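Class I SAM-dependent methyltransferase (Silicibacter pomeroyi DSS-3, PDB 3CVO) is of unknown biological role but probably transfers a methyl group from S-adenosylmethionine to an acceptor, as other class I methyltransferases do. Local coordinates at residues L14-A19 with G175-F180; D124-D129 with V148-D153; F132-A137 with R158-Q163; T140-T145 with Q185-G190. All coordinates share one frame; numbering follows the deposited sequence.

Contact 1 (L14-A19 with G175-F180); sequences LTMPPA and GRLAAF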
loop_
_atom_site.group_PDB
_atom_site.type_symbol
_atom_site.label_atom_id
_atom_site.label_comp_id
_atom_site.label_asym_id
_atom_site.label_seq_id
_atom_site.Cartn_x
_atom_site.Cartn_y
_atom_site.Cartn_z
ATOM N N LEU A 14 28.139 17.797 -0.861
ATOM C CA LEU A 14 27.268 17.596 0.295
ATOM C C LEU A 14 26.685 18.933 0.735
ATOM O O LEU A 14 27.375 19.785 1.279
ATOM C CB LEU A 14 28.070 16.954 1.437
ATOM C CG LEU A 14 27.319 16.510 2.685
ATOM C CD1 LEU A 14 26.382 15.355 2.360
ATOM C CD2 LEU A 14 28.309 16.113 3.758
ATOM N N THR A 15 25.405 19.115 0.486
ATOM C CA THR A 15 24.751 20.413 0.756
ATOM C C THR A 15 24.153 20.538 2.162
ATOM O O THR A 15 23.141 21.204 2.375
ATOM C CB THR A 15 23.676 20.707 -0.284
ATOM O OG1 THR A 15 23.150 19.481 -0.790
ATOM C CG2 THR A 15 24.293 21.472 -1.450
HETATM N N MSE A 16 24.790 19.877 3.114
HETATM C CA MSE A 16 24.345 19.914 4.494
HETATM C C MSE A 16 25.211 20.914 5.222
HETATM O O MSE A 16 26.401 20.989 4.984
HETATM C CB MSE A 16 24.525 18.553 5.170
HETATM C CG MSE A 16 23.805 17.416 4.523
HETATM SE SE MSE A 16 23.791 15.896 5.751
HETATM C CE MSE A 16 22.322 14.851 5.017
ATOM N N PRO A 17 24.618 21.691 6.128
ATOM C CA PRO A 17 25.479 22.527 6.925
ATOM C C PRO A 17 26.418 21.668 7.773
ATOM O O PRO A 17 26.286 20.442 7.813
ATOM C CB PRO A 17 24.497 23.302 7.815
ATOM C CG PRO A 17 23.197 23.217 7.118
ATOM C CD PRO A 17 23.199 21.892 6.444
ATOM N N PRO A 18 27.351 22.305 8.471
ATOM C CA PRO A 18 28.403 21.609 9.206
ATOM C C PRO A 18 27.979 20.556 10.227
ATOM O O PRO A 18 28.524 19.452 10.248
ATOM C CB PRO A 18 29.093 22.763 9.928
ATOM C CG PRO A 18 29.011 23.881 8.938
ATOM C CD PRO A 18 27.652 23.752 8.338
ATOM N N ALA A 19 27.090 20.949 11.125
ATOM C CA ALA A 19 26.644 20.070 12.222
ATOM C C ALA A 19 26.031 18.804 11.633
ATOM O O ALA A 19 26.299 17.660 12.039
ATOM C CB ALA A 19 25.594 20.787 13.076
ATOM N N GLY A 175 20.463 20.207 13.869
ATOM C CA GLY A 175 19.925 21.209 12.982
ATOM C C GLY A 175 18.655 20.725 12.342
ATOM O O GLY A 175 17.678 20.375 13.007
ATOM N N ARG A 176 18.681 20.708 11.022
ATOM C CA ARG A 176 17.503 20.381 10.224
ATOM C C ARG A 176 17.436 18.883 9.979
ATOM O O ARG A 176 16.509 18.373 9.377
ATOM C CB ARG A 176 17.599 21.053 8.862
ATOM C CG ARG A 176 18.743 20.458 8.048
ATOM C CD ARG A 176 18.924 21.137 6.715
ATOM N NE ARG A 176 19.574 20.226 5.788
ATOM C CZ ARG A 176 20.147 20.607 4.662
ATOM N NH1 ARG A 176 20.160 21.888 4.336
ATOM N NH2 ARG A 176 20.718 19.717 3.875
ATOM N N LEU A 177 18.479 18.204 10.420
ATOM C CA LEU A 177 18.609 16.751 10.208
ATOM C C LEU A 177 18.065 15.992 11.423
ATOM O O LEU A 177 18.415 16.273 12.567
ATOM C CB LEU A 177 20.078 16.374 9.995
ATOM C CG LEU A 177 20.371 14.894 9.754
ATOM C CD1 LEU A 177 19.868 14.541 8.357
ATOM C CD2 LEU A 177 21.876 14.596 9.888
ATOM N N ALA A 178 17.197 15.038 11.150
ATOM C CA ALA A 178 16.626 14.161 12.179
ATOM C C ALA A 178 17.320 12.814 12.164
ATOM O O ALA A 178 17.423 12.144 11.140
ATOM C CB ALA A 178 15.102 13.977 11.968
ATOM N N ALA A 179 17.819 12.438 13.324
ATOM C CA ALA A 179 18.392 11.127 13.566
ATOM C C ALA A 179 17.448 10.296 14.432
ATOM O O ALA A 179 17.083 10.669 15.559
ATOM C CB ALA A 179 19.759 11.260 14.248
ATOM N N PHE A 180 17.014 9.179 13.858
ATOM C CA PHE A 180 16.109 8.227 14.495
ATOM C C PHE A 180 16.781 6.897 14.794
ATOM O O PHE A 180 17.584 6.391 14.016
ATOM C CB PHE A 180 14.933 7.909 13.583
ATOM C CG PHE A 180 14.042 9.075 13.256
ATOM C CD1 PHE A 180 14.273 9.860 12.117
ATOM C CD2 PHE A 180 12.944 9.348 14.057
ATOM C CE1 PHE A 180 13.410 10.902 11.807
ATOM C CE2 PHE A 180 12.083 10.361 13.753
ATOM C CZ PHE A 180 12.306 11.143 12.633
#
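The beta hairpin at the edge of the Rossmann-like sheet meets the loop before helix 18-30 here, with Arg176 and Leu177 facing Thr15, Met16 and Pro17. Gly175 and Arg176 form the hairpin's two-residue turn, and their backbone angles fit type II'. From this turn Arg176 runs out almost fully extended. Its CG is lodged between the backbone N and the carbonyl carbon (chi1 67°), a start that carries the guanidinium across to the 14-19 segment.

There Arg176 NH2 donates to Thr15 O at 3.2 Å. The bond is bent (137° at the hydrogen), and the donor lies 46° out of the carbonyl plane, so it is not directed at a lone pair. Pro17 CD sits over the centre of one guanidinium face, 3.7 Å from Arg176 NH1. Met16, modelled as selenomethionine, crosses the arginine at about a right angle, its CG 3.9 Å from Arg176 NH2. Beyond CG its chain is extended, and CE ends 4.2 Å from Leu177 CD1, giving a small apolar patch beside the polar one.

The guanidinium is thus held by partners from two parts of the fold, Thr15 O and Asp153 OD1, the latter in a salt bridge with Arg176 NE just past the end of strand 148-152. Pro17 is the N-cap residue of helix 18-30, from which Glu20 accepts a hydrogen bond from Arg176 N. The contact therefore lies near the surface, between the loop leading into helix 18-30 and the turn and start of strand 177-182, which runs antiparallel to both its sheet neighbours, 148-152 and 172-174.

Contact 2 (D124-D129 with V148-D153); sequences DVVLVD and VTLLFD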
loop_
_atom_site.group_PDB
_atom_site.type_symbol
_atom_site.label_atom_id
_atom_site.label_comp_id
_atom_site.label_asym_id
_atom_site.label_seq_id
_atom_site.Cartn_x
_atom_site.Cartn_y
_atom_site.Cartn_z
ATOM N N ASP A 124 22.749 -0.744 8.165
ATOM C CA ASP A 124 23.036 -0.260 9.513
ATOM C C ASP A 124 22.566 1.165 9.665
ATOM O O ASP A 124 22.133 1.567 10.725
ATOM C CB ASP A 124 24.519 -0.329 9.765
ATOM C CG ASP A 124 25.044 -1.755 9.698
ATOM O OD1 ASP A 124 24.407 -2.616 10.327
ATOM O OD2 ASP A 124 26.065 -2.008 9.021
ATOM N N VAL A 125 22.679 1.919 8.574
ATOM C CA VAL A 125 22.181 3.302 8.496
ATOM C C VAL A 125 21.405 3.503 7.217
ATOM O O VAL A 125 21.726 2.962 6.172
ATOM C CB VAL A 125 23.339 4.372 8.608
ATOM C CG1 VAL A 125 24.238 4.339 7.375
ATOM C CG2 VAL A 125 22.760 5.761 8.778
ATOM N N VAL A 126 20.314 4.249 7.340
ATOM C CA VAL A 126 19.511 4.684 6.186
ATOM C C VAL A 126 19.440 6.192 6.151
ATOM O O VAL A 126 19.120 6.874 7.143
ATOM C CB VAL A 126 18.058 4.116 6.217
ATOM C CG1 VAL A 126 17.187 4.642 5.020
ATOM C CG2 VAL A 126 18.101 2.575 6.264
ATOM N N LEU A 127 19.730 6.717 4.977
ATOM C CA LEU A 127 19.561 8.147 4.733
ATOM C C LEU A 127 18.372 8.424 3.823
ATOM O O LEU A 127 18.273 7.892 2.738
ATOM C CB LEU A 127 20.811 8.725 4.060
ATOM C CG LEU A 127 20.684 10.189 3.610
ATOM C CD1 LEU A 127 20.503 11.139 4.835
ATOM C CD2 LEU A 127 21.873 10.648 2.732
ATOM N N VAL A 128 17.467 9.241 4.342
ATOM C CA VAL A 128 16.282 9.682 3.614
ATOM C C VAL A 128 16.548 11.099 3.071
ATOM O O VAL A 128 16.518 12.108 3.799
ATOM C CB VAL A 128 14.986 9.561 4.457
ATOM C CG1 VAL A 128 13.791 10.217 3.743
ATOM C CG2 VAL A 128 14.687 8.078 4.780
ATOM N N ASP A 129 16.904 11.182 1.799
ATOM C CA ASP A 129 17.283 12.469 1.242
ATOM C C ASP A 129 16.899 12.569 -0.236
ATOM O O ASP A 129 17.572 13.213 -0.998
ATOM C CB ASP A 129 18.808 12.700 1.477
ATOM C CG ASP A 129 19.277 14.090 1.129
ATOM O OD1 ASP A 129 18.493 15.030 1.285
ATOM O OD2 ASP A 129 20.461 14.236 0.752
ATOM N N VAL A 148 18.027 0.027 13.201
ATOM C CA VAL A 148 18.897 0.911 12.406
ATOM C C VAL A 148 18.844 2.368 12.859
ATOM O O VAL A 148 17.942 2.811 13.601
ATOM C CB VAL A 148 18.589 0.828 10.899
ATOM C CG1 VAL A 148 18.618 -0.614 10.420
ATOM C CG2 VAL A 148 17.259 1.488 10.553
ATOM N N THR A 149 19.868 3.105 12.437
ATOM C CA THR A 149 19.819 4.562 12.450
ATOM C C THR A 149 19.272 5.033 11.132
ATOM O O THR A 149 19.683 4.578 10.067
ATOM C CB THR A 149 21.216 5.187 12.656
ATOM O OG1 THR A 149 21.700 4.780 13.924
ATOM C CG2 THR A 149 21.164 6.731 12.586
ATOM N N LEU A 150 18.297 5.921 11.233
ATOM C CA LEU A 150 17.736 6.619 10.062
ATOM C C LEU A 150 17.973 8.097 10.195
ATOM O O LEU A 150 17.701 8.729 11.205
ATOM C CB LEU A 150 16.242 6.277 9.847
ATOM C CG LEU A 150 15.691 6.846 8.529
ATOM C CD1 LEU A 150 14.723 5.848 7.864
ATOM C CD2 LEU A 150 15.029 8.195 8.675
ATOM N N LEU A 151 18.573 8.662 9.160
ATOM C CA LEU A 151 18.823 10.093 9.087
ATOM C C LEU A 151 17.871 10.682 8.049
ATOM O O LEU A 151 17.807 10.233 6.906
ATOM C CB LEU A 151 20.272 10.374 8.675
ATOM C CG LEU A 151 21.409 9.747 9.489
ATOM C CD1 LEU A 151 22.775 10.030 8.867
ATOM C CD2 LEU A 151 21.319 10.171 10.984
ATOM N N PHE A 152 17.089 11.646 8.472
ATOM C CA PHE A 152 16.050 12.213 7.613
ATOM C C PHE A 152 16.422 13.693 7.431
ATOM O O PHE A 152 16.298 14.518 8.342
ATOM C CB PHE A 152 14.708 12.027 8.305
ATOM C CG PHE A 152 13.462 12.284 7.460
ATOM C CD1 PHE A 152 13.353 13.377 6.648
ATOM C CD2 PHE A 152 12.370 11.419 7.539
ATOM C CE1 PHE A 152 12.195 13.637 5.931
ATOM C CE2 PHE A 152 11.207 11.664 6.829
ATOM C CZ PHE A 152 11.129 12.780 6.012
ATOM N N ASP A 153 16.874 14.030 6.235
ATOM C CA ASP A 153 17.287 15.403 5.966
ATOM C C ASP A 153 16.105 16.334 5.686
ATOM O O ASP A 153 15.073 15.913 5.155
ATOM C CB ASP A 153 18.273 15.474 4.822
ATOM C CG ASP A 153 19.131 16.735 4.871
ATOM O OD1 ASP A 153 19.217 17.440 5.931
ATOM O OD2 ASP A 153 19.745 17.016 3.830
#
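Val128 places CG1 squarely over the Phe152 ring, 4.1 Å from the centroid and only 3° off the normal, a CH-pi contact. With that methyl anti to the backbone N (chi1 172°), the other branch turns to Leu150, and Val128 CG2 comes within 3.8 Å of Leu150 CD1. The same leucine methyl also meets Val126, whose CG1 lies 4.0 Å from Leu150 CD1. On the opposite face of the sheet Leu127 leans across to its partner, its CD1 3.9 Å from Leu151 CB, and Val125 CG2 packs against Leu151 CG.

Side chains alternate between the faces because both strands are extended; the parallel register sets Val126 beside Leu150 and Val128 beside Phe152. Strands 125-128 and 148-152 are the two strands of a right-handed beta-alpha-beta crossover through helix 133-143, which covers the face carrying those four residues. Five backbone bonds form the ladder, from Thr149 N to Asp124 O (3.2 Å) at one end to Asp153 N to Val128 O (3.1 Å) at the other.

Past the strand ends Asp129 and Asp153 run side by side, their carboxylate planes turned 63° apart. Asp129 OD1 and Asp153 OD2 are both acceptors, 3.5 Å from each other; Asp153 OD1 makes a salt bridge with Arg176 NE.

Contact 3 (F132-A137 with R158-Q163); sequences FRVGCA and RRWQHQ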
loop_
_atom_site.group_PDB
_atom_site.type_symbol
_atom_site.label_atom_id
_atom_site.label_comp_id
_atom_site.label_asym_id
_atom_site.label_seq_id
_atom_site.Cartn_x
_atom_site.Cartn_y
_atom_site.Cartn_z
ATOM N N PHE A 132 9.678 10.810 -2.042
ATOM C CA PHE A 132 8.813 10.008 -1.174
ATOM C C PHE A 132 9.383 9.878 0.216
ATOM O O PHE A 132 9.375 8.764 0.769
ATOM C CB PHE A 132 8.603 8.600 -1.694
ATOM C CG PHE A 132 8.141 8.541 -3.113
ATOM C CD1 PHE A 132 6.796 8.602 -3.422
ATOM C CD2 PHE A 132 9.054 8.441 -4.136
ATOM C CE1 PHE A 132 6.354 8.573 -4.766
ATOM C CE2 PHE A 132 8.628 8.403 -5.486
ATOM C CZ PHE A 132 7.255 8.464 -5.781
ATOM N N ARG A 133 9.822 10.982 0.804
ATOM C CA ARG A 133 10.628 10.889 2.058
ATOM C C ARG A 133 9.892 10.162 3.192
ATOM O O ARG A 133 10.434 9.280 3.867
ATOM C CB ARG A 133 11.111 12.246 2.531
ATOM C CG ARG A 133 12.137 12.816 1.586
ATOM C CD ARG A 133 12.942 13.952 2.141
ATOM N NE ARG A 133 13.840 14.401 1.101
ATOM C CZ ARG A 133 14.809 15.299 1.233
ATOM N NH1 ARG A 133 15.085 15.883 2.398
ATOM N NH2 ARG A 133 15.516 15.589 0.163
ATOM N N VAL A 134 8.655 10.569 3.441
ATOM C CA VAL A 134 7.846 9.858 4.459
ATOM C C VAL A 134 7.698 8.368 4.142
ATOM O O VAL A 134 7.884 7.508 5.010
ATOM C CB VAL A 134 6.490 10.550 4.758
ATOM C CG1 VAL A 134 5.642 9.653 5.726
ATOM C CG2 VAL A 134 6.750 11.924 5.342
ATOM N N GLY A 135 7.469 8.063 2.881
ATOM C CA GLY A 135 7.291 6.694 2.425
ATOM C C GLY A 135 8.537 5.842 2.656
ATOM O O GLY A 135 8.448 4.695 3.041
ATOM N N CYS A 136 9.696 6.442 2.420
ATOM C CA CYS A 136 10.982 5.757 2.558
ATOM C C CYS A 136 11.253 5.494 4.045
ATOM O O CYS A 136 11.780 4.440 4.446
ATOM C CB CYS A 136 12.112 6.577 2.006
ATOM S SG CYS A 136 12.073 6.832 0.204
ATOM N N ALA A 137 10.866 6.449 4.865
ATOM C CA ALA A 137 11.080 6.307 6.298
ATOM C C ALA A 137 10.254 5.149 6.868
ATOM O O ALA A 137 10.741 4.294 7.655
ATOM C CB ALA A 137 10.790 7.638 7.056
ATOM N N ARG A 158 8.522 20.067 6.466
ATOM C CA ARG A 158 7.047 19.923 6.455
ATOM C C ARG A 158 6.513 19.354 7.759
ATOM O O ARG A 158 7.258 18.853 8.602
ATOM C CB ARG A 158 6.559 19.038 5.302
ATOM C CG ARG A 158 6.956 19.501 3.907
ATOM C CD ARG A 158 6.299 18.643 2.812
ATOM N NE ARG A 158 4.846 18.830 2.715
ATOM C CZ ARG A 158 3.949 17.846 2.778
ATOM N N ARG A 159 5.197 19.445 7.877
ATOM C CA ARG A 159 4.452 19.011 9.072
ATOM C C ARG A 159 3.731 17.707 8.786
ATOM O O ARG A 159 3.144 17.088 9.669
ATOM C CB ARG A 159 3.427 20.067 9.474
ATOM N N TRP A 160 3.773 17.339 7.509
ATOM C CA TRP A 160 3.155 16.103 6.967
ATOM C C TRP A 160 4.143 15.017 7.319
ATOM O O TRP A 160 3.848 13.810 7.317
ATOM C CB TRP A 160 2.900 16.216 5.439
ATOM C CG TRP A 160 3.381 15.065 4.535
ATOM C CD1 TRP A 160 4.636 14.917 3.991
ATOM C CD2 TRP A 160 2.602 13.946 4.035
ATOM N NE1 TRP A 160 4.690 13.779 3.203
ATOM C CE2 TRP A 160 3.462 13.163 3.217
ATOM C CE3 TRP A 160 1.276 13.528 4.204
ATOM C CZ2 TRP A 160 3.030 11.990 2.571
ATOM C CZ3 TRP A 160 0.850 12.352 3.550
ATOM C CH2 TRP A 160 1.723 11.611 2.744
ATOM N N GLN A 161 5.321 15.504 7.682
ATOM C CA GLN A 161 6.459 14.644 7.890
ATOM C C GLN A 161 6.362 14.038 9.296
ATOM O O GLN A 161 6.846 12.934 9.536
ATOM C CB GLN A 161 7.794 15.369 7.588
ATOM C CG GLN A 161 7.925 15.489 6.057
ATOM C CD GLN A 161 9.199 16.134 5.547
ATOM O OE1 GLN A 161 9.932 16.786 6.296
ATOM N NE2 GLN A 161 9.453 15.976 4.229
ATOM N N HIS A 162 5.710 14.723 10.223
ATOM C CA HIS A 162 5.930 14.349 11.604
ATOM C C HIS A 162 5.130 13.093 12.032
ATOM O O HIS A 162 5.289 12.614 13.150
ATOM C CB HIS A 162 5.752 15.552 12.492
ATOM C CG HIS A 162 6.863 16.550 12.342
ATOM N ND1 HIS A 162 6.873 17.516 11.353
ATOM C CD2 HIS A 162 8.016 16.710 13.033
ATOM C CE1 HIS A 162 7.979 18.232 11.448
ATOM N NE2 HIS A 162 8.686 17.767 12.460
ATOM N N GLN A 163 4.360 12.559 11.059
ATOM C CA GLN A 163 3.571 11.248 11.095
ATOM C C GLN A 163 4.570 10.028 11.045
ATOM O O GLN A 163 4.272 8.854 11.255
ATOM C CB GLN A 163 2.595 11.162 9.891
ATOM C CG GLN A 163 3.189 10.582 8.589
ATOM C CD GLN A 163 2.250 10.622 7.350
ATOM O OE1 GLN A 163 1.554 9.641 7.033
ATOM N NE2 GLN A 163 2.246 11.752 6.654
HETATM O O HOH W 1 7.224 12.793 1.873
#
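Arg133 and Val134, in the first turn of helix 133-143, face the loop 158-163. Of Arg133 it is the base that faces the loop, CB lying near the end of the Gln161 side chain. The rest of the arginine leads away, to a salt bridge between its NH1 and Asp154 OD2 and a hydrogen bond from NE to Gly130 O.

Val134 carries most of the contact by splitting its two methyls. CG1, anti to the backbone N (chi1 174°), meets the Gln163 side chain, 3.9 Å from Gln163 CG. CG2 lies 3.5 Å from Trp160 NE1, approaching the indole obliquely, and also touches Gln161, 3.8 Å from its CG. The backbone joins in through a water: Val134 N donates to it at 3.1 Å, while Trp160 NE1 donates from the plane of the ring at 3.0 Å. One water thus serves both N-H groups.

The loop is braced on its own side. Gln163 NE2 donates to Trp160 O at 2.7 Å, nearly straight (176°) and in the carbonyl plane, which holds NE2 over one face of the indole, toward its rim.

Further along, Cys136 and Ala137 turn to strands 125-128 and 148-152 respectively. This is packing of a Rossmann-fold crossover helix: its first turn packs against the loop that follows the next strand, with Thr198 of helix 192-199 touching Val134, Trp160 and Gln163.

Contact 4 (T140-T145 with Q185-G190); sequences TAFSIT and QPIPPG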
loop_
_atom_site.group_PDB
_atom_site.type_symbol
_atom_site.label_atom_id
_atom_site.label_comp_id
_atom_site.label_asym_id
_atom_site.label_seq_id
_atom_site.Cartn_x
_atom_site.Cartn_y
_atom_site.Cartn_z
ATOM N N THR A 140 11.359 1.679 5.722
ATOM C CA THR A 140 12.483 1.205 6.505
ATOM C C THR A 140 11.936 0.597 7.778
ATOM O O THR A 140 12.267 -0.529 8.128
ATOM C CB THR A 140 13.466 2.355 6.822
ATOM O OG1 THR A 140 13.977 2.858 5.586
ATOM C CG2 THR A 140 14.613 1.902 7.737
ATOM N N ALA A 141 11.047 1.332 8.444
ATOM C CA ALA A 141 10.531 0.909 9.769
ATOM C C ALA A 141 9.860 -0.435 9.643
ATOM O O ALA A 141 9.996 -1.310 10.486
ATOM C CB ALA A 141 9.530 1.929 10.360
ATOM N N PHE A 142 9.122 -0.600 8.555
ATOM C CA PHE A 142 8.316 -1.824 8.442
ATOM C C PHE A 142 9.118 -2.986 7.843
ATOM O O PHE A 142 8.720 -4.121 7.986
ATOM C CB PHE A 142 7.075 -1.586 7.600
ATOM C CG PHE A 142 6.128 -0.604 8.195
ATOM C CD1 PHE A 142 5.777 -0.685 9.510
ATOM C CD2 PHE A 142 5.560 0.368 7.405
ATOM C CE1 PHE A 142 4.920 0.214 10.053
ATOM C CE2 PHE A 142 4.666 1.237 7.931
ATOM C CZ PHE A 142 4.360 1.167 9.278
ATOM N N SER A 143 10.267 -2.692 7.245
ATOM C CA SER A 143 11.020 -3.712 6.456
ATOM C C SER A 143 12.249 -4.298 7.171
ATOM O O SER A 143 12.734 -5.398 6.868
ATOM C CB SER A 143 11.446 -3.157 5.107
ATOM O OG SER A 143 10.348 -2.819 4.270
ATOM N N ILE A 144 12.771 -3.521 8.088
ATOM C CA ILE A 144 13.975 -3.900 8.846
ATOM C C ILE A 144 13.627 -5.072 9.754
ATOM O O ILE A 144 12.464 -5.250 10.126
ATOM C CB ILE A 144 14.583 -2.741 9.671
ATOM C CG1 ILE A 144 13.579 -2.126 10.678
ATOM C CG2 ILE A 144 15.214 -1.615 8.755
ATOM C CD1 ILE A 144 14.183 -1.122 11.653
ATOM N N THR A 145 14.644 -5.876 10.058
ATOM C CA THR A 145 14.545 -7.000 10.999
ATOM C C THR A 145 15.422 -6.869 12.218
ATOM O O THR A 145 15.318 -7.664 13.140
ATOM C CB THR A 145 14.782 -8.360 10.298
ATOM O OG1 THR A 145 16.052 -8.347 9.618
ATOM C CG2 THR A 145 13.644 -8.621 9.275
ATOM N N GLN A 185 9.004 -2.623 13.170
ATOM C CA GLN A 185 7.564 -2.361 13.443
ATOM C C GLN A 185 6.646 -3.255 12.589
ATOM O O GLN A 185 6.849 -3.352 11.378
ATOM C CB GLN A 185 7.214 -0.912 13.077
ATOM C CG GLN A 185 7.991 0.134 13.836
ATOM C CD GLN A 185 7.584 0.108 15.266
ATOM O OE1 GLN A 185 6.400 -0.069 15.545
ATOM N NE2 GLN A 185 8.546 0.249 16.192
ATOM N N PRO A 186 5.623 -3.865 13.205
ATOM C CA PRO A 186 4.570 -4.521 12.409
ATOM C C PRO A 186 3.736 -3.459 11.705
ATOM O O PRO A 186 3.685 -2.325 12.158
ATOM C CB PRO A 186 3.720 -5.251 13.454
ATOM C CG PRO A 186 4.271 -4.916 14.750
ATOM C CD PRO A 186 5.481 -4.118 14.645
ATOM N N ILE A 187 3.121 -3.821 10.590
ATOM C CA ILE A 187 2.267 -2.867 9.875
ATOM C C ILE A 187 0.841 -2.938 10.445
ATOM O O ILE A 187 0.193 -3.966 10.310
ATOM C CB ILE A 187 2.217 -3.218 8.358
ATOM C CG1 ILE A 187 3.607 -3.115 7.705
ATOM C CG2 ILE A 187 1.291 -2.286 7.596
ATOM C CD1 ILE A 187 3.686 -3.848 6.357
ATOM N N PRO A 188 0.321 -1.851 11.060
ATOM C CA PRO A 188 -1.093 -1.884 11.515
ATOM C C PRO A 188 -2.086 -1.893 10.337
ATOM O O PRO A 188 -1.983 -1.072 9.456
ATOM C CB PRO A 188 -1.218 -0.581 12.329
ATOM C CG PRO A 188 0.200 -0.093 12.554
ATOM C CD PRO A 188 0.960 -0.557 11.352
ATOM N N PRO A 189 -3.023 -2.827 10.294
ATOM C CA PRO A 189 -3.866 -2.898 9.092
ATOM C C PRO A 189 -4.693 -1.636 8.840
ATOM O O PRO A 189 -5.004 -1.297 7.689
ATOM C CB PRO A 189 -4.780 -4.091 9.380
ATOM C CG PRO A 189 -4.139 -4.847 10.428
ATOM C CD PRO A 189 -3.241 -3.969 11.206
ATOM N N GLY A 190 -5.016 -0.940 9.913
ATOM C CA GLY A 190 -5.843 0.257 9.832
ATOM C C GLY A 190 -5.075 1.436 9.254
ATOM O O GLY A 190 -5.661 2.485 8.944
HETATM O O HOH W 2 6.661 -5.026 9.373
#
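Phe142 lays one face of its ring against Ile187: CG1 of the isoleucine is 3.9 Å from the ring centroid and 24° off the normal, displaced toward the rim, a CH-pi contact. The two side chains cross at about a right angle, and the closest pair is Phe142 CG with Ile187 CG1 at 3.6 Å. At the ring's edge, in its plane, Gln185 O stands 3.4 Å from Phe142 CD1, while Pro188 CD touches Phe142 CE1 more loosely at 4.2 Å.

One direct backbone bond and one water bridge join the two segments beside the ring. Gln185 N donates to Ala141 O at 3.1 Å with 157° at the hydrogen. That carbonyl belongs to the last turn of helix 133-143; Thr145 N, the donor that a continuing helix would supply, bonds to His122 NE2 instead. A water donates to both Phe142 O and Gln185 O, 2.6 Å from each, and so bridges the helix end to the loop. With CG anti to the carbonyl carbon (chi1 -64°), the ring is turned so that its face meets Ile187 and its edge Gln185 O.

Farther out, Phe167 of helix 165-168 meets the Phe142 ring edge-to-face and touches Pro188. Ile187 packs on Ile187 of the second subunit, and Pro189 on Phe142 of that subunit, which places the loop in the dimer interface. The contact thus ties the C-terminal end of helix 133-143 to the loop between strand 177-182 and helix 192-199, with Ala141 resting on Val182 and Leu168.

Overall arrangement
From the N terminus, contact 1 closes the longest loop, bringing the loop before helix 18-30 to strand 177-182 across 155 intervening residues. Contacts 2 and 3 nest inside it, whereas contact 4 crosses it, starting within that loop and ending beyond it at 185-190. Contacts 2, 3 and 4 also cross one another: 124-129, 132-137 and 140-145 pair in that order with 148-153, 158-163 and 185-190. Contact 2 is the parallel strand pair near the middle of the sheet, while contacts 3 and 4 use opposite ends of helix 133-143. Contacts 1 and 2 meet where strands 148-152 and 177-182 run side by side, their centres 11 Å apart.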